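Local coordinates for protein putative exotoxin (superantigen) (Streptococcus pyogenes, PDB 1TY0) that probably acts as a superantigen toxin that engages T-cell receptors, using a surface that can also serve for dimerization, and binds zinc, at residues L75-G89 with T182-K194. Residues are numbered along the deposited sequence; the frame is centred on the assembly and turned at random.
Sequences LPYIFTRYDVYYIYG and TRSDIFKKYKDNK
The two-domain superantigen fold is stitched together here: segment 75-89 of the OB-fold domain, a loop leading into strand 84-88, packs against the short helix 183-187 and the 3-10 turn 189-192 of the beta-grasp domain, with Tyr88 as the main side chain between them. With CG anti to the carbonyl carbon (chi1 -67°), the Tyr88 ring reaches across the backbone of segment 182-194, its CD2 3.5 Å from Phe187 O, and brings OH to Ser184. Tyr88 OH shares a hydrogen bond with Ser184 OG at 2.7 Å, either being a possible donor, and accepts another from Lys188 NZ at 2.8 Å. Tyr77 lays its ring nearly parallel over one face of Tyr88, Tyr77 CE2 3.4 Å above the plane. Lys188 CG covers the opposite face in a CH-pi contact, 4.2 Å from the Tyr88 centroid, and chi4 (58°) bends the chain so that the ammonium reaches the phenol oxygen. Lys191 CG presses against Tyr88 CD1 at 3.4 Å.

Deeper in, Leu75 crosses Phe187 at about a right angle. Leu75 CB lies over the Phe187 face in a CH-pi contact, 3.8 Å from its centroid, and Pro76 O meets the ring edge. Two waters bridge the segments, one from Pro76 O to Arg183 NH1, the other from Tyr77 O to Ser184 N. At the far end, Gly89 CA approaches Tyr190 O at 3.6 Å in a CA-H...O contact.

Helix 5-18 flanks this contact: Tyr16 and Ala17 carbonyls accept from Arg183, whose NH1 also donates to Glu19 O of the second subunit, and Tyr18 touches Leu75. Gln132 of helix 131-146 bonds Leu75 N and Tyr88 O, and Glu55 of strand 51-55 forms a salt bridge with Lys191 NZ.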
loop_
_atom_site.group_PDB
_atom_site.type_symbol
_atom_site.label_atom_id
_atom_site.label_comp_id
_atom_site.label_asym_id
_atom_site.label_seq_id
_atom_site.Cartn_x
_atom_site.Cartn_y
_atom_site.Cartn_z
ATOM N N LEU A 75 -7.666 -1.019 -5.121
ATOM C CA LEU A 75 -6.360 -0.389 -4.975
ATOM C C LEU A 75 -6.560 1.102 -4.759
ATOM O O LEU A 75 -7.192 1.777 -5.579
ATOM C CB LEU A 75 -5.513 -0.658 -6.225
ATOM C CG LEU A 75 -5.487 -2.133 -6.649
ATOM C CD1 LEU A 75 -4.572 -2.314 -7.865
ATOM C CD2 LEU A 75 -5.009 -2.995 -5.489
ATOM N N PRO A 76 -6.046 1.642 -3.638
ATOM C CA PRO A 76 -6.204 3.077 -3.364
ATOM C C PRO A 76 -5.438 3.920 -4.376
ATOM O O PRO A 76 -4.295 3.607 -4.702
ATOM C CB PRO A 76 -5.648 3.216 -1.950
ATOM C CG PRO A 76 -4.529 2.207 -1.945
ATOM C CD PRO A 76 -5.186 1.004 -2.621
ATOM N N TYR A 77 -6.060 4.988 -4.870
ATOM C CA TYR A 77 -5.397 5.837 -5.857
ATOM C C TYR A 77 -4.999 7.207 -5.312
ATOM O O TYR A 77 -4.256 7.957 -5.955
ATOM C CB TYR A 77 -6.287 5.988 -7.101
ATOM C CG TYR A 77 -7.639 6.622 -6.853
ATOM C CD1 TYR A 77 -7.787 8.010 -6.821
ATOM C CD2 TYR A 77 -8.771 5.837 -6.657
ATOM C CE1 TYR A 77 -9.035 8.597 -6.603
ATOM C CE2 TYR A 77 -10.023 6.413 -6.433
ATOM C CZ TYR A 77 -10.149 7.791 -6.408
ATOM O OH TYR A 77 -11.384 8.362 -6.184
ATOM N N ILE A 78 -5.488 7.530 -4.124
ATOM C CA ILE A 78 -5.164 8.804 -3.500
ATOM C C ILE A 78 -5.451 8.718 -2.011
ATOM O O ILE A 78 -6.312 7.946 -1.589
ATOM C CB ILE A 78 -6.000 9.956 -4.110
ATOM C CG1 ILE A 78 -5.427 11.305 -3.683
ATOM C CG2 ILE A 78 -7.454 9.856 -3.666
ATOM C CD1 ILE A 78 -4.099 11.633 -4.325
ATOM N N PHE A 79 -4.713 9.495 -1.223
ATOM C CA PHE A 79 -4.906 9.542 0.223
ATOM C C PHE A 79 -5.238 10.976 0.613
ATOM O O PHE A 79 -4.770 11.929 -0.021
ATOM C CB PHE A 79 -3.636 9.112 0.974
ATOM C CG PHE A 79 -3.216 7.696 0.709
ATOM C CD1 PHE A 79 -4.092 6.640 0.932
ATOM C CD2 PHE A 79 -1.935 7.419 0.249
ATOM C CE1 PHE A 79 -3.696 5.326 0.700
ATOM C CE2 PHE A 79 -1.528 6.103 0.015
ATOM C CZ PHE A 79 -2.413 5.058 0.242
ATOM N N THR A 80 -6.068 11.132 1.637
ATOM C CA THR A 80 -6.430 12.466 2.112
ATOM C C THR A 80 -6.349 12.464 3.628
ATOM O O THR A 80 -6.087 11.429 4.244
ATOM C CB THR A 80 -7.867 12.879 1.718
ATOM O OG1 THR A 80 -8.810 12.181 2.544
ATOM C CG2 THR A 80 -8.133 12.576 0.247
ATOM N N ARG A 81 -6.588 13.624 4.230
ATOM C CA ARG A 81 -6.537 13.744 5.683
ATOM C C ARG A 81 -7.706 13.034 6.372
ATOM O O ARG A 81 -7.703 12.862 7.596
ATOM C CB ARG A 81 -6.543 15.221 6.079
ATOM C CG ARG A 81 -7.799 15.954 5.665
ATOM C CD ARG A 81 -7.687 17.439 5.921
ATOM N NE ARG A 81 -8.798 18.162 5.313
ATOM C CZ ARG A 81 -8.911 19.485 5.299
ATOM N NH1 ARG A 81 -7.975 20.239 5.864
ATOM N NH2 ARG A 81 -9.954 20.055 4.710
ATOM N N TYR A 82 -8.695 12.615 5.588
ATOM C CA TYR A 82 -9.880 11.952 6.134
ATOM C C TYR A 82 -9.756 10.440 6.290
ATOM O O TYR A 82 -8.994 9.784 5.571
ATOM C CB TYR A 82 -11.088 12.261 5.251
ATOM C CG TYR A 82 -11.376 13.736 5.144
ATOM C CD1 TYR A 82 -11.984 14.422 6.193
ATOM C CD2 TYR A 82 -11.035 14.448 3.995
ATOM C CE1 TYR A 82 -12.250 15.783 6.101
ATOM C CE2 TYR A 82 -11.296 15.815 3.893
ATOM C CZ TYR A 82 -11.906 16.470 4.953
ATOM O OH TYR A 82 -12.198 17.812 4.860
ATOM N N ASP A 83 -10.530 9.886 7.221
ATOM C CA ASP A 83 -10.518 8.446 7.460
ATOM C C ASP A 83 -11.479 7.788 6.479
ATOM O O ASP A 83 -12.563 7.302 6.833
ATOM C CB ASP A 83 -10.903 8.131 8.907
ATOM C CG ASP A 83 -9.852 8.600 9.899
ATOM O OD1 ASP A 83 -8.648 8.381 9.639
ATOM O OD2 ASP A 83 -10.227 9.177 10.941
ATOM N N VAL A 84 -11.054 7.810 5.224
ATOM C CA VAL A 84 -11.811 7.246 4.119
ATOM C C VAL A 84 -10.806 6.709 3.112
ATOM O O VAL A 84 -9.804 7.365 2.837
ATOM C CB VAL A 84 -12.631 8.330 3.388
ATOM C CG1 VAL A 84 -13.367 7.717 2.210
ATOM C CG2 VAL A 84 -13.610 8.989 4.342
ATOM N N TYR A 85 -11.057 5.519 2.583
ATOM C CA TYR A 85 -10.190 4.970 1.547
ATOM C C TYR A 85 -10.883 5.268 0.214
ATOM O O TYR A 85 -12.097 5.101 0.091
ATOM C CB TYR A 85 -10.027 3.454 1.690
ATOM C CG TYR A 85 -9.077 3.025 2.783
ATOM C CD1 TYR A 85 -7.771 3.508 2.829
ATOM C CD2 TYR A 85 -9.481 2.116 3.756
ATOM C CE1 TYR A 85 -6.884 3.091 3.825
ATOM C CE2 TYR A 85 -8.608 1.692 4.753
ATOM C CZ TYR A 85 -7.314 2.179 4.781
ATOM O OH TYR A 85 -6.453 1.731 5.753
ATOM N N TYR A 86 -10.112 5.694 -0.779
ATOM C CA TYR A 86 -10.666 6.010 -2.095
ATOM C C TYR A 86 -10.183 4.995 -3.121
ATOM O O TYR A 86 -8.983 4.869 -3.374
ATOM C CB TYR A 86 -10.265 7.431 -2.502
ATOM C CG TYR A 86 -10.894 8.464 -1.603
ATOM C CD1 TYR A 86 -12.250 8.768 -1.718
ATOM C CD2 TYR A 86 -10.164 9.077 -0.584
ATOM C CE1 TYR A 86 -12.871 9.651 -0.843
ATOM C CE2 TYR A 86 -10.784 9.970 0.307
ATOM C CZ TYR A 86 -12.135 10.245 0.166
ATOM O OH TYR A 86 -12.772 11.102 1.033
ATOM N N ILE A 87 -11.132 4.256 -3.692
ATOM C CA ILE A 87 -10.822 3.225 -4.683
ATOM C C ILE A 87 -11.814 3.297 -5.840
ATOM O O ILE A 87 -12.824 3.996 -5.754
ATOM C CB ILE A 87 -10.925 1.802 -4.069
ATOM C CG1 ILE A 87 -12.355 1.551 -3.573
ATOM C CG2 ILE A 87 -9.930 1.655 -2.907
ATOM C CD1 ILE A 87 -12.610 0.121 -3.103
ATOM N N TYR A 88 -11.512 2.583 -6.921
ATOM C CA TYR A 88 -12.412 2.514 -8.074
ATOM C C TYR A 88 -12.932 1.083 -8.088
ATOM O O TYR A 88 -12.141 0.139 -8.057
ATOM C CB TYR A 88 -11.660 2.783 -9.382
ATOM C CG TYR A 88 -11.139 4.188 -9.537
ATOM C CD1 TYR A 88 -11.989 5.289 -9.414
ATOM C CD2 TYR A 88 -9.800 4.419 -9.854
ATOM C CE1 TYR A 88 -11.519 6.588 -9.611
ATOM C CE2 TYR A 88 -9.322 5.712 -10.055
ATOM C CZ TYR A 88 -10.185 6.789 -9.933
ATOM O OH TYR A 88 -9.712 8.075 -10.138
ATOM N N GLY A 89 -14.252 0.915 -8.125
ATOM C CA GLY A 89 -14.821 -0.424 -8.134
ATOM C C GLY A 89 -14.380 -1.288 -6.958
ATOM O O GLY A 89 -14.300 -0.808 -5.821
ATOM N N THR A 182 -0.517 8.198 -13.544
ATOM C CA THR A 182 -0.599 8.174 -12.081
ATOM C C THR A 182 -1.392 6.921 -11.718
ATOM O O THR A 182 -1.946 6.268 -12.599
ATOM C CB THR A 182 -1.391 9.376 -11.525
ATOM O OG1 THR A 182 -2.742 9.324 -12.004
ATOM C CG2 THR A 182 -0.754 10.684 -11.953
ATOM N N ARG A 183 -1.467 6.587 -10.432
ATOM C CA ARG A 183 -2.234 5.414 -10.033
ATOM C C ARG A 183 -3.695 5.611 -10.415
ATOM O O ARG A 183 -4.357 4.675 -10.855
ATOM C CB ARG A 183 -2.101 5.155 -8.530
ATOM C CG ARG A 183 -0.917 4.270 -8.194
ATOM C CD ARG A 183 -0.719 4.113 -6.692
ATOM N NE ARG A 183 0.382 3.195 -6.420
ATOM C CZ ARG A 183 1.104 3.191 -5.303
ATOM N NH1 ARG A 183 0.849 4.062 -4.335
ATOM N NH2 ARG A 183 2.085 2.311 -5.156
ATOM N N SER A 184 -4.190 6.835 -10.257
ATOM C CA SER A 184 -5.568 7.136 -10.618
ATOM C C SER A 184 -5.794 6.816 -12.094
ATOM O O SER A 184 -6.784 6.177 -12.450
ATOM C CB SER A 184 -5.883 8.610 -10.370
ATOM O OG SER A 184 -7.217 8.905 -10.743
ATOM N N ASP A 185 -4.879 7.266 -12.949
ATOM C CA ASP A 185 -5.004 7.013 -14.388
ATOM C C ASP A 185 -5.046 5.523 -14.700
ATOM O O ASP A 185 -5.886 5.070 -15.481
ATOM C CB ASP A 185 -3.830 7.616 -15.169
ATOM C CG ASP A 185 -3.783 9.127 -15.102
ATOM O OD1 ASP A 185 -4.854 9.765 -15.041
ATOM O OD2 ASP A 185 -2.664 9.673 -15.137
ATOM N N ILE A 186 -4.133 4.770 -14.089
ATOM C CA ILE A 186 -4.022 3.332 -14.327
ATOM C C ILE A 186 -5.148 2.501 -13.727
ATOM O O ILE A 186 -5.563 1.494 -14.304
ATOM C CB ILE A 186 -2.661 2.802 -13.805
ATOM C CG1 ILE A 186 -1.520 3.437 -14.611
ATOM C CG2 ILE A 186 -2.590 1.283 -13.937
ATOM C CD1 ILE A 186 -0.150 3.259 -13.996
ATOM N N PHE A 187 -5.655 2.923 -12.575
ATOM C CA PHE A 187 -6.720 2.184 -11.906
ATOM C C PHE A 187 -8.131 2.543 -12.377
ATOM O O PHE A 187 -9.080 1.829 -12.074
ATOM C CB PHE A 187 -6.649 2.392 -10.385
ATOM C CG PHE A 187 -5.362 1.937 -9.747
ATOM C CD1 PHE A 187 -4.481 1.084 -10.411
ATOM C CD2 PHE A 187 -5.051 2.344 -8.449
ATOM C CE1 PHE A 187 -3.307 0.645 -9.788
ATOM C CE2 PHE A 187 -3.885 1.912 -7.818
ATOM C CZ PHE A 187 -3.011 1.060 -8.488
ATOM N N LYS A 188 -8.278 3.640 -13.115
ATOM C CA LYS A 188 -9.600 4.053 -13.570
ATOM C C LYS A 188 -10.347 2.958 -14.322
ATOM O O LYS A 188 -11.574 2.916 -14.301
ATOM C CB LYS A 188 -9.501 5.313 -14.439
ATOM C CG LYS A 188 -10.191 6.525 -13.821
ATOM C CD LYS A 188 -9.912 7.797 -14.606
ATOM C CE LYS A 188 -10.714 8.971 -14.067
ATOM N NZ LYS A 188 -10.451 9.235 -12.626
ATOM N N LYS A 189 -9.611 2.069 -14.979
ATOM C CA LYS A 189 -10.249 0.981 -15.715
ATOM C C LYS A 189 -11.138 0.143 -14.801
ATOM O O LYS A 189 -12.152 -0.404 -15.240
ATOM C CB LYS A 189 -9.191 0.084 -16.377
ATOM C CG LYS A 189 -8.136 -0.480 -15.420
ATOM C CD LYS A 189 -7.244 -1.508 -16.133
ATOM C CE LYS A 189 -6.118 -2.022 -15.246
ATOM N NZ LYS A 189 -4.989 -1.063 -15.108
ATOM N N TYR A 190 -10.786 0.071 -13.518
ATOM C CA TYR A 190 -11.557 -0.735 -12.583
ATOM C C TYR A 190 -12.908 -0.135 -12.217
ATOM O O TYR A 190 -13.674 -0.744 -11.482
ATOM C CB TYR A 190 -10.744 -1.013 -11.302
ATOM C CG TYR A 190 -9.412 -1.700 -11.545
ATOM C CD1 TYR A 190 -9.330 -2.843 -12.338
ATOM C CD2 TYR A 190 -8.233 -1.210 -10.969
ATOM C CE1 TYR A 190 -8.115 -3.487 -12.560
ATOM C CE2 TYR A 190 -7.002 -1.849 -11.185
ATOM C CZ TYR A 190 -6.956 -2.989 -11.984
ATOM O OH TYR A 190 -5.761 -3.632 -12.205
ATOM N N LYS A 191 -13.206 1.056 -12.725
ATOM C CA LYS A 191 -14.493 1.666 -12.422
ATOM C C LYS A 191 -15.639 0.857 -13.022
ATOM O O LYS A 191 -16.786 1.014 -12.607
ATOM C CB LYS A 191 -14.550 3.112 -12.923
ATOM C CG LYS A 191 -13.662 4.053 -12.136
ATOM C CD LYS A 191 -13.777 5.490 -12.625
ATOM C CE LYS A 191 -15.202 6.001 -12.522
ATOM N NZ LYS A 191 -15.258 7.471 -12.784
ATOM N N ASP A 192 -15.348 -0.012 -13.992
ATOM C CA ASP A 192 -16.422 -0.824 -14.560
ATOM C C ASP A 192 -16.874 -1.907 -13.578
ATOM O O ASP A 192 -17.859 -2.605 -13.827
ATOM C CB ASP A 192 -16.015 -1.466 -15.896
ATOM C CG ASP A 192 -14.789 -2.349 -15.788
ATOM O OD1 ASP A 192 -14.496 -2.854 -14.687
ATOM O OD2 ASP A 192 -14.120 -2.552 -16.827
ATOM N N ASN A 193 -16.147 -2.037 -12.470
ATOM C CA ASN A 193 -16.465 -3.010 -11.421
ATOM C C ASN A 193 -16.714 -4.399 -12.003
ATOM O O ASN A 193 -17.546 -5.146 -11.490
ATOM C CB ASN A 193 -17.719 -2.554 -10.652
ATOM C CG ASN A 193 -17.784 -3.107 -9.228
ATOM O OD1 ASN A 193 -18.827 -3.592 -8.782
ATOM N ND2 ASN A 193 -16.683 -3.013 -8.506
ATOM N N LYS A 194 -16.001 -4.746 -13.073
ATOM C CA LYS A 194 -16.189 -6.054 -13.699
ATOM C C LYS A 194 -16.020 -7.163 -12.677
ATOM O O LYS A 194 -15.020 -7.228 -11.961
ATOM C CB LYS A 194 -15.222 -6.249 -14.867
ATOM C CG LYS A 194 -15.712 -5.623 -16.158
ATOM C CD LYS A 194 -14.860 -6.042 -17.349
ATOM C CE LYS A 194 -15.460 -5.525 -18.647
ATOM N NZ LYS A 194 -14.641 -5.900 -19.833
HETATM O O HOH W 1 -1.992 4.743 -3.681
HETATM O O HOH W 2 -3.197 8.850 -8.328
#